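Secretory pathway GDP dissociation inhibitor (Saccharomyces cerevisiae, PDB 2BCG) binds prenylated Rab GTPases in their GDP form, slows GDP release from Sec4 in the yeast secretory pathway, and extracts GDP-bound Ypt7 from vacuolar membranes. Local coordinates at residues A[53-58]-A[80-85]; A[88-93]-A[346-351]; A[117-122]-A[328-333]; A[303-308]-A[396-401]; A[314-319]-A[361-366]. All coordinates share one frame; numbering follows the deposited sequence. Where two conformers were deposited one is given.

Interaction 1 (A[53-58]-A[80-85]); sequences VTLSQL and RDWNVD
L55 lies alongside the indole of W82, the two side chains running in the same direction, with methyl CD2 placed over one face of the ring. It stands 3.9 Å from the centroid of the five-membered ring and only 15° off the ring normal, a CH-pi contact that suits a branched aliphatic chain. CG of L55 is anti to the backbone N (chi1 -170°), which carries CD2 out over the indole. L58 meets V84 at about a right angle, its CD2 3.9 Å from CG1 of the valine, while V84 CG2 also reaches the edge of the indole. V53 and V84 form an antiparallel hydrogen-bonded pair: V53 N to V84 O is 2.9 Å, and V84 N to V53 O is straighter at 171°. The indole NE1 is held by the carbonyl of F76. With an alanine at W82, L55 CD2 would probably lose its ring face and the F76 carbonyl its indole donor. T54 starts helix 55-62 as N-cap, its OG1 accepting from Q57 N at 3.2 Å. A two-stranded antiparallel ladder thus leads into a capped helix, and L55 and L58, together with W82 and V84, pack against I316 and I314 of strand 303-317 in the large mixed sheet.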
# COMPACT_ATOMS: atom_id res chain seq x y z
N VAL A 53 7.14 -7.52 4.27
CA VAL A 53 8.56 -7.80 4.39
C VAL A 53 8.97 -9.07 3.65
O VAL A 53 8.12 -9.89 3.26
CB VAL A 53 8.95 -7.92 5.88
CG1 VAL A 53 8.59 -6.61 6.65
CG2 VAL A 53 8.27 -9.13 6.52
N THR A 54 10.28 -9.21 3.43
CA THR A 54 10.79 -10.41 2.80
C THR A 54 10.78 -11.61 3.76
O THR A 54 10.56 -11.47 4.96
CB THR A 54 12.26 -10.22 2.34
OG1 THR A 54 13.09 -10.00 3.49
CG2 THR A 54 12.36 -9.11 1.33
N LEU A 55 11.02 -12.80 3.19
CA LEU A 55 11.09 -13.99 4.00
C LEU A 55 12.26 -13.96 4.96
O LEU A 55 12.10 -14.27 6.14
CB LEU A 55 11.04 -15.23 3.11
CG LEU A 55 10.85 -16.59 3.77
CD1 LEU A 55 9.64 -16.63 4.74
CD2 LEU A 55 10.62 -17.54 2.64
N SER A 56 13.43 -13.52 4.49
CA SER A 56 14.56 -13.39 5.44
C SER A 56 14.22 -12.47 6.61
O SER A 56 14.53 -12.79 7.78
CB SER A 56 15.88 -13.03 4.74
OG SER A 56 15.76 -11.78 4.10
N GLN A 57 13.53 -11.35 6.32
CA GLN A 57 13.08 -10.46 7.40
C GLN A 57 12.06 -11.08 8.34
O GLN A 57 12.03 -10.79 9.54
CB GLN A 57 12.53 -9.15 6.83
CG GLN A 57 13.56 -8.10 6.80
CD GLN A 57 14.22 -7.90 8.19
OE1 GLN A 57 13.53 -7.71 9.22
NE2 GLN A 57 15.55 -7.98 8.22
N LEU A 58 11.21 -11.94 7.79
CA LEU A 58 10.29 -12.65 8.63
C LEU A 58 11.04 -13.54 9.65
O LEU A 58 10.63 -13.64 10.81
CB LEU A 58 9.36 -13.47 7.72
CG LEU A 58 7.89 -13.54 8.03
CD1 LEU A 58 7.22 -12.19 8.24
CD2 LEU A 58 7.23 -14.34 6.93
N ARG A 80 13.12 -12.08 -3.25
CA ARG A 80 12.42 -11.05 -4.03
C ARG A 80 10.95 -11.40 -4.33
O ARG A 80 10.14 -10.51 -4.60
CB ARG A 80 13.17 -10.71 -5.34
CG ARG A 80 13.57 -11.91 -6.21
CD ARG A 80 14.36 -11.44 -7.46
NE ARG A 80 15.32 -10.38 -7.15
CZ ARG A 80 16.58 -10.58 -6.76
NH1 ARG A 80 17.06 -11.81 -6.64
NH2 ARG A 80 17.36 -9.54 -6.48
N ASP A 81 10.61 -12.69 -4.31
CA ASP A 81 9.26 -13.15 -4.55
C ASP A 81 8.30 -12.96 -3.35
O ASP A 81 7.08 -13.18 -3.47
CB ASP A 81 9.26 -14.65 -4.87
CG ASP A 81 9.76 -14.96 -6.27
OD1 ASP A 81 9.72 -16.17 -6.63
OD2 ASP A 81 10.19 -14.02 -6.99
N TRP A 82 8.84 -12.60 -2.20
CA TRP A 82 8.06 -12.58 -0.95
C TRP A 82 7.82 -11.15 -0.48
O TRP A 82 8.78 -10.40 -0.31
CB TRP A 82 8.78 -13.40 0.12
CG TRP A 82 8.83 -14.89 -0.19
CD1 TRP A 82 9.72 -15.53 -1.02
CD2 TRP A 82 7.93 -15.88 0.28
NE1 TRP A 82 9.41 -16.88 -1.11
CE2 TRP A 82 8.34 -17.13 -0.28
CE3 TRP A 82 6.83 -15.86 1.16
CZ2 TRP A 82 7.67 -18.32 -0.00
CZ3 TRP A 82 6.17 -17.05 1.43
CH2 TRP A 82 6.59 -18.26 0.86
N ASN A 83 6.55 -10.81 -0.26
CA ASN A 83 6.15 -9.50 0.26
C ASN A 83 5.03 -9.81 1.25
O ASN A 83 3.86 -9.86 0.90
CB ASN A 83 5.59 -8.61 -0.86
CG ASN A 83 6.62 -8.31 -1.92
OD1 ASN A 83 7.55 -7.54 -1.66
ND2 ASN A 83 6.50 -8.94 -3.09
N VAL A 84 5.43 -10.09 2.47
CA VAL A 84 4.52 -10.64 3.45
C VAL A 84 4.02 -9.57 4.41
O VAL A 84 4.82 -8.98 5.14
CB VAL A 84 5.21 -11.76 4.25
CG1 VAL A 84 4.24 -12.36 5.28
CG2 VAL A 84 5.82 -12.79 3.31
N ASP A 85 2.71 -9.32 4.38
CA ASP A 85 2.09 -8.34 5.29
C ASP A 85 2.38 -8.73 6.74
O ASP A 85 2.20 -9.89 7.16
CB ASP A 85 0.57 -8.31 5.10
CG ASP A 85 0.15 -7.89 3.72
OD1 ASP A 85 0.92 -7.18 3.01
OD2 ASP A 85 -0.98 -8.28 3.34

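Interaction 2 (A[88-93]-A[346-351]); sequences PKFLMA and YVAIVS
A348 is met by two apolar partners, P88 and F90, and all the contacts between these segments are van der Waals. Its CB lies 3.8 Å from P88 CB and 3.9 Å from F90 CZ, so one small methyl serves both the pyrrolidine and the end of the phenyl ring. A small residue suits this place because the proline and the ring come so near the strand. The ring is directed there by its first torsion, with CG anti to the carbonyl carbon (chi1 -66°). Here the chain between strands 84-85 and 91-92 crosses the large mixed sheet, and A348 and V350, alternate residues of strand 345-351, turn their CB atoms toward segment 88-93. The aromatic contacts continue at the ring edge: V350 CG1 sits near the ring plane, 4.1 Å from F90 CE2, as the two side chains slide past each other in opposite directions. The backbone N of I349 also lies at this edge. Were F90 cut back to an alanine, a gap would probably open beside A348 and V350, and Y234 would lose the ring it meets.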
# COMPACT_ATOMS: atom_id res chain seq x y z
N PRO A 88 -2.65 -8.04 8.57
CA PRO A 88 -3.54 -8.31 7.45
C PRO A 88 -4.68 -7.29 7.32
O PRO A 88 -5.34 -6.95 8.30
CB PRO A 88 -4.06 -9.73 7.77
CG PRO A 88 -4.05 -9.78 9.27
CD PRO A 88 -2.86 -8.98 9.70
N LYS A 89 -4.90 -6.81 6.11
CA LYS A 89 -6.07 -5.96 5.84
C LYS A 89 -6.46 -6.15 4.39
O LYS A 89 -5.55 -6.27 3.53
CB LYS A 89 -5.76 -4.46 6.00
CG LYS A 89 -5.24 -4.06 7.35
CD LYS A 89 -6.41 -3.91 8.33
CE LYS A 89 -5.89 -3.58 9.69
NZ LYS A 89 -7.06 -3.42 10.63
N PHE A 90 -7.78 -6.20 4.13
CA PHE A 90 -8.33 -6.01 2.80
C PHE A 90 -8.88 -4.59 2.60
O PHE A 90 -9.07 -3.84 3.57
CB PHE A 90 -9.42 -7.03 2.56
CG PHE A 90 -8.91 -8.46 2.50
CD1 PHE A 90 -9.42 -9.45 3.35
CD2 PHE A 90 -7.92 -8.82 1.59
CE1 PHE A 90 -8.95 -10.78 3.26
CE2 PHE A 90 -7.43 -10.14 1.53
CZ PHE A 90 -7.97 -11.12 2.36
N LEU A 91 -9.16 -4.22 1.35
CA LEU A 91 -9.87 -2.94 1.08
C LEU A 91 -11.34 -3.22 0.72
O LEU A 91 -11.61 -4.00 -0.17
CB LEU A 91 -9.24 -2.24 -0.14
CG LEU A 91 -7.89 -1.52 0.08
CD1 LEU A 91 -6.74 -2.54 0.15
CD2 LEU A 91 -7.63 -0.48 -1.00
N MET A 92 -12.29 -2.58 1.41
CA MET A 92 -13.67 -2.61 0.91
C MET A 92 -13.72 -1.92 -0.46
O MET A 92 -13.25 -0.78 -0.63
CB MET A 92 -14.63 -1.89 1.87
CG MET A 92 -14.93 -2.64 3.13
SD MET A 92 -16.09 -3.99 2.77
CE MET A 92 -17.33 -3.82 4.04
N ALA A 93 -14.31 -2.60 -1.44
CA ALA A 93 -14.35 -2.07 -2.80
C ALA A 93 -15.02 -0.70 -2.93
O ALA A 93 -14.64 0.04 -3.82
CB ALA A 93 -14.97 -3.07 -3.74
N TYR A 346 -10.24 -13.96 12.52
CA TYR A 346 -10.16 -13.78 11.06
C TYR A 346 -9.00 -14.57 10.48
O TYR A 346 -7.97 -14.78 11.12
CB TYR A 346 -9.95 -12.30 10.68
CG TYR A 346 -11.14 -11.41 10.98
CD1 TYR A 346 -10.99 -10.33 11.85
CD2 TYR A 346 -12.40 -11.61 10.37
CE1 TYR A 346 -12.06 -9.50 12.16
CE2 TYR A 346 -13.48 -10.76 10.67
CZ TYR A 346 -13.29 -9.72 11.54
OH TYR A 346 -14.32 -8.85 11.82
N VAL A 347 -9.17 -14.98 9.24
CA VAL A 347 -8.03 -15.44 8.45
C VAL A 347 -8.05 -14.66 7.14
O VAL A 347 -9.11 -14.45 6.52
CB VAL A 347 -8.05 -16.96 8.18
CG1 VAL A 347 -6.66 -17.42 7.71
CG2 VAL A 347 -8.44 -17.76 9.46
N ALA A 348 -6.87 -14.22 6.71
CA ALA A 348 -6.69 -13.51 5.45
C ALA A 348 -5.73 -14.35 4.65
O ALA A 348 -4.60 -14.61 5.08
CB ALA A 348 -6.10 -12.12 5.67
N ILE A 349 -6.18 -14.78 3.49
CA ILE A 349 -5.38 -15.66 2.65
C ILE A 349 -5.14 -15.00 1.29
O ILE A 349 -6.08 -14.53 0.66
CB ILE A 349 -6.10 -17.02 2.46
CG1 ILE A 349 -6.16 -17.76 3.81
CG2 ILE A 349 -5.44 -17.90 1.39
CD1 ILE A 349 -7.58 -18.15 4.23
N VAL A 350 -3.86 -14.96 0.89
CA VAL A 350 -3.45 -14.44 -0.42
C VAL A 350 -2.35 -15.40 -0.90
O VAL A 350 -1.85 -16.24 -0.12
CB VAL A 350 -2.98 -12.95 -0.32
CG1 VAL A 350 -4.18 -12.01 -0.10
CG2 VAL A 350 -1.91 -12.79 0.81
N SER A 351 -1.94 -15.27 -2.15
CA SER A 351 -1.03 -16.26 -2.69
C SER A 351 -0.18 -15.66 -3.82
O SER A 351 -0.09 -14.45 -3.96
CB SER A 351 -1.83 -17.48 -3.12
OG SER A 351 -2.70 -17.15 -4.20

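Interaction 3 (A[117-122]-A[328-333]); sequences GSYVFK and DSLQII
The Y119 ring has the carbonyl oxygen of Q331 at its edge, near the ring plane, while L330 CD1 approaches obliquely, 3.7 Å from Y119 CD1, with the two side chains crossing at about a right angle. A second flat group, the amide of Q331, directs NE2 to S118 OG at 2.8 Å, and the serine oxygen lies only 4° out of the amide plane. S118 OG is anti to its own backbone N (chi1 175°), and the extended glutamine chain reaches it on the same face of the sheet. Both ends of that amide have further partners: NE2 also bonds to the hydroxyl of Y234 and OE1 to S421, so its orientation is fixed. The I333 methyl CD1 packs against the same serine oxygen at 3.6 Å. Four backbone bonds run beneath, among them I333 N to Y119 O at 2.8 Å and F121 N to I333 O at 2.9 Å. G117 adds no side chain beside L330, and L330 CB lies 3.4 Å from G117 O. Q331 bonds to the residues either side of S118, and Y119 to those either side of I332; such alternate bonding is the mark of parallel strands, here 118-122 and 330-334 in the large mixed sheet.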
# COMPACT_ATOMS: atom_id res chain seq x y z
N GLY A 117 -13.47 -14.44 -2.26
CA GLY A 117 -14.69 -14.63 -1.47
C GLY A 117 -14.45 -14.41 -0.01
O GLY A 117 -13.29 -14.29 0.42
N SER A 118 -15.55 -14.34 0.75
CA SER A 118 -15.52 -14.28 2.23
C SER A 118 -16.31 -15.50 2.69
O SER A 118 -17.41 -15.75 2.18
CB SER A 118 -16.17 -12.98 2.74
OG SER A 118 -16.26 -12.96 4.16
N TYR A 119 -15.72 -16.26 3.63
CA TYR A 119 -16.31 -17.52 4.16
C TYR A 119 -16.60 -17.35 5.61
O TYR A 119 -15.84 -16.69 6.31
CB TYR A 119 -15.34 -18.69 3.99
CG TYR A 119 -15.20 -19.15 2.57
CD1 TYR A 119 -14.55 -18.37 1.62
CD2 TYR A 119 -15.70 -20.37 2.18
CE1 TYR A 119 -14.42 -18.78 0.31
CE2 TYR A 119 -15.60 -20.80 0.87
CZ TYR A 119 -14.96 -19.99 -0.06
OH TYR A 119 -14.81 -20.41 -1.38
N VAL A 120 -17.69 -17.95 6.07
CA VAL A 120 -18.05 -17.91 7.48
C VAL A 120 -18.02 -19.31 8.05
O VAL A 120 -18.44 -20.26 7.39
CB VAL A 120 -19.42 -17.19 7.72
CG1 VAL A 120 -20.64 -18.00 7.17
CG2 VAL A 120 -19.61 -16.82 9.18
N PHE A 121 -17.46 -19.44 9.25
CA PHE A 121 -17.38 -20.70 9.99
C PHE A 121 -18.67 -20.97 10.75
O PHE A 121 -19.18 -20.09 11.44
CB PHE A 121 -16.21 -20.55 10.96
CG PHE A 121 -15.92 -21.73 11.84
CD1 PHE A 121 -14.88 -22.61 11.53
CD2 PHE A 121 -16.60 -21.89 13.04
CE1 PHE A 121 -14.52 -23.64 12.40
CE2 PHE A 121 -16.27 -22.93 13.90
CZ PHE A 121 -15.24 -23.82 13.58
N LYS A 122 -19.18 -22.18 10.62
CA LYS A 122 -20.35 -22.59 11.42
C LYS A 122 -20.15 -24.05 11.77
O LYS A 122 -20.01 -24.89 10.89
CB LYS A 122 -21.66 -22.34 10.63
CG LYS A 122 -22.98 -22.74 11.38
CD LYS A 122 -24.21 -22.64 10.46
CE LYS A 122 -24.73 -21.21 10.27
NZ LYS A 122 -26.23 -21.13 9.91
N ASP A 328 -7.76 -18.37 -4.84
CA ASP A 328 -6.43 -17.74 -4.76
C ASP A 328 -6.31 -16.78 -3.59
O ASP A 328 -5.17 -16.43 -3.22
CB ASP A 328 -5.96 -17.09 -6.08
CG ASP A 328 -6.80 -15.93 -6.52
OD1 ASP A 328 -6.82 -15.67 -7.76
OD2 ASP A 328 -7.42 -15.22 -5.70
N SER A 329 -7.43 -16.42 -2.99
CA SER A 329 -7.46 -15.44 -1.90
C SER A 329 -8.83 -15.53 -1.28
O SER A 329 -9.84 -15.80 -1.97
CB SER A 329 -7.20 -14.01 -2.41
OG SER A 329 -8.15 -13.63 -3.42
N LEU A 330 -8.89 -15.28 0.02
CA LEU A 330 -10.18 -15.26 0.69
C LEU A 330 -10.04 -14.69 2.08
O LEU A 330 -8.92 -14.61 2.63
CB LEU A 330 -10.83 -16.66 0.76
CG LEU A 330 -10.04 -17.70 1.58
CD1 LEU A 330 -10.96 -18.55 2.49
CD2 LEU A 330 -9.15 -18.62 0.71
N GLN A 331 -11.18 -14.35 2.66
CA GLN A 331 -11.31 -14.12 4.08
C GLN A 331 -12.05 -15.29 4.72
O GLN A 331 -13.03 -15.78 4.13
CB GLN A 331 -12.14 -12.85 4.31
CG GLN A 331 -12.76 -12.75 5.72
CD GLN A 331 -13.33 -11.39 5.96
OE1 GLN A 331 -12.71 -10.53 6.60
NE2 GLN A 331 -14.54 -11.17 5.45
N ILE A 332 -11.60 -15.72 5.89
CA ILE A 332 -12.46 -16.56 6.72
C ILE A 332 -12.86 -15.76 7.95
O ILE A 332 -12.00 -15.11 8.58
CB ILE A 332 -11.77 -17.87 7.17
CG1 ILE A 332 -11.33 -18.71 5.96
CG2 ILE A 332 -12.73 -18.70 8.05
CD1 ILE A 332 -10.46 -19.94 6.36
N ILE A 333 -14.15 -15.84 8.32
CA ILE A 333 -14.66 -15.21 9.54
C ILE A 333 -15.11 -16.33 10.48
O ILE A 333 -15.97 -17.13 10.08
CB ILE A 333 -15.89 -14.31 9.27
CG1 ILE A 333 -15.55 -13.19 8.29
CG2 ILE A 333 -16.42 -13.69 10.56
CD1 ILE A 333 -16.75 -12.48 7.72

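Interaction 4 (A[303-308]-A[396-401]); sequences CKSTGQ and IAELFE
Where K304 faces E401, the contact is tight. The two form an antiparallel hydrogen-bonded pair, with K304 N to E401 O at 2.8 Å and E401 N to K304 O at 2.9 Å. C303 CB packs on the same E401 oxygen, and a small side chain suits so close an approach. S305 and F400 form the next, non-hydrogen-bonded pair, with K304 O at the edge of the F400 ring, near its plane. The ladder continues through T306 N to L399 O at 2.8 Å and, after the corner at G307, through the very straight bond from L399 N to Q308 O. L399 fills the inner side: its CB lies 3.5 Å from T306 OG1, and its CD1 packs on the aliphatic and amide parts of Q308. That amide is itself held, because NE2 donates to T306 OG1 with the hydroxyl oxygen in the amide plane.

The outer side is looser and polar. S305 OG donates to E398 OE1 at 2.8 Å, met on the anti side of the carboxylate, and accepts from G307 N, which makes an ST turn; a serine suits because one hydroxyl does both. Glycine fits the corner, since at its positive phi a side chain would jam against the preceding carbonyl. The extended chains of K304 and E401 cross at a slant, but their charges stay apart, NZ to OE1 being 4.2 Å. E401 instead pairs with R415 through OE2, while a water bridges its OE1 to the carbonyl of S305. An irregular antiparallel ladder, broken at the G307 corner, joins strand 391-402, outermost in the mixed sheet within this chain, to strand 303-317.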
# COMPACT_ATOMS: atom_id res chain seq x y z
N CYS A 303 0.73 8.18 24.37
CA CYS A 303 -0.27 7.18 23.95
C CYS A 303 -0.62 6.27 25.10
O CYS A 303 0.12 6.19 26.09
CB CYS A 303 0.24 6.33 22.79
SG CYS A 303 0.59 7.29 21.34
N LYS A 304 -1.76 5.60 24.97
CA LYS A 304 -2.24 4.66 25.97
C LYS A 304 -2.69 3.37 25.30
O LYS A 304 -3.13 3.38 24.14
CB LYS A 304 -3.40 5.27 26.77
CG LYS A 304 -4.63 5.68 25.93
CD LYS A 304 -5.71 6.43 26.76
CE LYS A 304 -6.97 6.68 25.93
NZ LYS A 304 -8.06 7.44 26.64
N SER A 305 -2.55 2.27 26.02
CA SER A 305 -3.07 1.01 25.53
C SER A 305 -4.60 1.08 25.43
O SER A 305 -5.26 1.69 26.28
CB SER A 305 -2.67 -0.12 26.46
OG SER A 305 -3.35 -1.29 26.07
N THR A 306 -5.16 0.48 24.39
CA THR A 306 -6.61 0.33 24.30
C THR A 306 -7.07 -0.80 25.22
O THR A 306 -8.27 -1.00 25.41
CB THR A 306 -7.06 0.01 22.89
OG1 THR A 306 -6.63 -1.32 22.59
CG2 THR A 306 -6.46 1.00 21.87
N GLY A 307 -6.12 -1.55 25.79
CA GLY A 307 -6.40 -2.72 26.62
C GLY A 307 -6.58 -4.01 25.83
O GLY A 307 -7.02 -5.04 26.38
N GLN A 308 -6.23 -3.97 24.55
CA GLN A 308 -6.32 -5.15 23.69
C GLN A 308 -4.97 -5.52 23.10
O GLN A 308 -4.17 -4.67 22.74
CB GLN A 308 -7.28 -4.90 22.55
CG GLN A 308 -8.69 -4.57 22.96
CD GLN A 308 -9.49 -4.06 21.81
OE1 GLN A 308 -10.41 -4.72 21.36
NE2 GLN A 308 -9.14 -2.85 21.32
N ILE A 396 2.69 -10.86 18.59
CA ILE A 396 1.60 -10.27 19.38
C ILE A 396 1.84 -8.76 19.44
O ILE A 396 2.97 -8.33 19.69
CB ILE A 396 1.53 -10.89 20.79
CG1 ILE A 396 1.22 -12.40 20.65
CG2 ILE A 396 0.52 -10.14 21.64
CD1 ILE A 396 1.24 -13.17 21.98
N ALA A 397 0.81 -7.98 19.16
CA ALA A 397 0.91 -6.52 19.19
C ALA A 397 -0.09 -5.94 20.20
O ALA A 397 -1.26 -6.33 20.21
CB ALA A 397 0.66 -5.95 17.80
N GLU A 398 0.38 -5.01 21.04
CA GLU A 398 -0.53 -4.27 21.90
C GLU A 398 -1.03 -3.07 21.11
O GLU A 398 -0.24 -2.44 20.41
CB GLU A 398 0.18 -3.81 23.19
CG GLU A 398 -0.80 -3.26 24.20
CD GLU A 398 -0.25 -3.12 25.61
OE1 GLU A 398 -1.03 -2.78 26.51
OE2 GLU A 398 0.96 -3.33 25.80
N LEU A 399 -2.33 -2.80 21.16
CA LEU A 399 -2.92 -1.67 20.44
C LEU A 399 -2.86 -0.38 21.26
O LEU A 399 -3.27 -0.36 22.43
CB LEU A 399 -4.36 -1.95 20.06
CG LEU A 399 -4.57 -3.22 19.24
CD1 LEU A 399 -6.06 -3.26 18.92
CD2 LEU A 399 -3.69 -3.20 17.98
N PHE A 400 -2.37 0.68 20.62
CA PHE A 400 -2.25 2.02 21.24
C PHE A 400 -3.13 3.07 20.58
O PHE A 400 -3.49 2.97 19.39
CB PHE A 400 -0.78 2.46 21.27
CG PHE A 400 0.09 1.54 22.05
CD1 PHE A 400 0.88 0.59 21.39
CD2 PHE A 400 0.08 1.57 23.45
CE1 PHE A 400 1.68 -0.30 22.12
CE2 PHE A 400 0.87 0.68 24.18
CZ PHE A 400 1.66 -0.28 23.52
N GLU A 401 -3.52 4.08 21.37
CA GLU A 401 -4.24 5.22 20.82
C GLU A 401 -3.70 6.47 21.51
O GLU A 401 -3.10 6.35 22.57
CB GLU A 401 -5.76 5.10 21.04
CG GLU A 401 -6.14 4.97 22.52
CD GLU A 401 -7.63 4.85 22.74
OE1 GLU A 401 -8.03 4.38 23.82
OE2 GLU A 401 -8.42 5.24 21.85
O HOH W 1 -7.89 3.13 26.17

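Interaction 5 (A[314-319]-A[361-366]); sequences ICILNH and HYLAII
Strands 314-317 and 362-366 run antiparallel, their axes 4.7 Å apart at the closest and at 153° to each other. C315 with A364 and L317 with Y362 are the hydrogen-bonded pairs, each joined by two bonds; that from L317 N to Y362 O is straight at 179°. The non-hydrogen-bonded pairs alternate with these, I316 with L363 between them and I314 with I365 beyond C315 and A364. This is a regular antiparallel ladder inside the large mixed sheet, flanked by strands 345-351 and 391-402. Branched aliphatics suit its buried face toward strand 84-85: I314 and I365 lie side by side, CG1 to CD1 4.2 Å, and I316 CG1, anti to the carbonyl carbon (chi1 -61°), is set beside L363 CD2 at 4.1 Å. On the other face small C315 and A364 face each other, while L317 CB lies 4.2 Å from Y362 CB. Where the ladder ends, the H361 ring has L317 O at its edge, and ND1 makes a weak bond to that oxygen at 3.4 Å. Beyond the end of strand 314-317, the buried carbonyl oxygen of H319 finds no polar partner, and L317 CB lies off-centre over one face of the H319 ring.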
# COMPACT_ATOMS: atom_id res chain seq x y z
N ILE A 314 1.36 -15.64 11.02
CA ILE A 314 1.60 -15.68 9.60
C ILE A 314 2.01 -17.10 9.23
O ILE A 314 3.05 -17.60 9.69
CB ILE A 314 2.71 -14.66 9.21
CG1 ILE A 314 2.32 -13.23 9.61
CG2 ILE A 314 3.09 -14.80 7.72
CD1 ILE A 314 3.53 -12.29 9.58
N CYS A 315 1.15 -17.77 8.47
CA CYS A 315 1.40 -19.17 8.11
C CYS A 315 1.72 -19.28 6.64
O CYS A 315 1.07 -18.63 5.82
CB CYS A 315 0.15 -20.00 8.37
SG CYS A 315 -0.34 -19.92 10.13
N ILE A 316 2.72 -20.11 6.33
CA ILE A 316 3.07 -20.40 4.94
C ILE A 316 2.59 -21.80 4.64
O ILE A 316 2.89 -22.74 5.37
CB ILE A 316 4.57 -20.32 4.66
CG1 ILE A 316 5.13 -18.91 4.93
CG2 ILE A 316 4.86 -20.78 3.21
CD1 ILE A 316 6.69 -18.83 4.83
N LEU A 317 1.78 -21.88 3.59
CA LEU A 317 1.29 -23.19 3.11
C LEU A 317 1.89 -23.43 1.75
O LEU A 317 2.26 -22.50 1.06
CB LEU A 317 -0.23 -23.21 2.97
CG LEU A 317 -1.06 -22.53 4.07
CD1 LEU A 317 -2.51 -22.56 3.72
CD2 LEU A 317 -0.85 -23.18 5.41
N ASN A 318 1.98 -24.71 1.38
CA ASN A 318 2.40 -25.03 0.02
C ASN A 318 1.24 -25.62 -0.80
O ASN A 318 1.46 -26.36 -1.78
CB ASN A 318 3.66 -25.91 0.01
CG ASN A 318 3.42 -27.27 0.52
OD1 ASN A 318 2.30 -27.64 0.89
ND2 ASN A 318 4.50 -28.08 0.56
N HIS A 319 0.02 -25.31 -0.38
CA HIS A 319 -1.21 -25.79 -1.03
C HIS A 319 -2.37 -24.86 -0.69
O HIS A 319 -2.31 -24.11 0.28
CB HIS A 319 -1.55 -27.17 -0.46
CG HIS A 319 -1.69 -27.15 1.02
ND1 HIS A 319 -2.84 -26.71 1.64
CD2 HIS A 319 -0.81 -27.43 2.01
CE1 HIS A 319 -2.67 -26.73 2.95
NE2 HIS A 319 -1.46 -27.18 3.20
N HIS A 361 2.97 -21.32 -3.18
CA HIS A 361 2.71 -21.04 -1.77
C HIS A 361 1.47 -20.17 -1.54
O HIS A 361 0.96 -19.49 -2.45
CB HIS A 361 3.95 -20.40 -1.13
CG HIS A 361 5.17 -21.31 -1.14
ND1 HIS A 361 5.38 -22.30 -0.21
CD2 HIS A 361 6.22 -21.37 -2.00
CE1 HIS A 361 6.50 -22.94 -0.49
NE2 HIS A 361 7.04 -22.40 -1.57
N TYR A 362 0.95 -20.27 -0.31
CA TYR A 362 -0.14 -19.41 0.15
C TYR A 362 0.30 -18.82 1.45
O TYR A 362 1.01 -19.48 2.22
CB TYR A 362 -1.45 -20.22 0.33
CG TYR A 362 -2.03 -20.70 -0.98
CD1 TYR A 362 -1.39 -21.72 -1.73
CD2 TYR A 362 -3.22 -20.16 -1.48
CE1 TYR A 362 -1.92 -22.15 -2.94
CE2 TYR A 362 -3.76 -20.60 -2.69
CZ TYR A 362 -3.09 -21.59 -3.41
OH TYR A 362 -3.60 -22.05 -4.59
N LEU A 363 -0.14 -17.59 1.70
CA LEU A 363 0.04 -16.95 2.98
C LEU A 363 -1.33 -16.93 3.65
O LEU A 363 -2.32 -16.50 3.07
CB LEU A 363 0.54 -15.51 2.82
CG LEU A 363 1.97 -15.34 2.24
CD1 LEU A 363 2.26 -13.89 1.94
CD2 LEU A 363 2.97 -15.89 3.25
N ALA A 364 -1.39 -17.37 4.89
CA ALA A 364 -2.64 -17.36 5.64
C ALA A 364 -2.32 -16.69 6.95
O ALA A 364 -1.53 -17.23 7.76
CB ALA A 364 -3.14 -18.77 5.88
N ILE A 365 -2.86 -15.49 7.14
CA ILE A 365 -2.57 -14.76 8.35
C ILE A 365 -3.81 -14.78 9.24
O ILE A 365 -4.88 -14.32 8.86
CB ILE A 365 -2.16 -13.32 8.06
CG1 ILE A 365 -0.98 -13.30 7.06
CG2 ILE A 365 -1.79 -12.66 9.38
CD1 ILE A 365 -0.42 -11.88 6.80
N ILE A 366 -3.65 -15.37 10.41
CA ILE A 366 -4.76 -15.56 11.35
C ILE A 366 -4.62 -14.48 12.40
O ILE A 366 -3.51 -14.21 12.89
CB ILE A 366 -4.68 -16.94 12.04
CG1 ILE A 366 -4.78 -18.10 11.01
CG2 ILE A 366 -5.77 -17.07 13.09
CD1 ILE A 366 -4.26 -19.41 11.60

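How the interactions relate
From the N terminus, interaction 1 comes first, closing a short, largely helical loop between 53-58 and 80-85. The chain then runs into 88-93, where interaction 2 opens a long loop that shuts only at 346-351. Interaction 3 lies wholly within that loop, joining 117-122 to 328-333. Interaction 4 starts at 303-308 and crosses interactions 2 and 3, because its second segment, 396-401, comes after theirs; interaction 5 opens and closes inside it and also crosses interactions 2 and 3. Interactions 2 to 5 all reach the seven-stranded mixed sheet, and interaction 1 packs on it through I314, I316 and I365. Strand 303-317 serves both interactions 4 and 5.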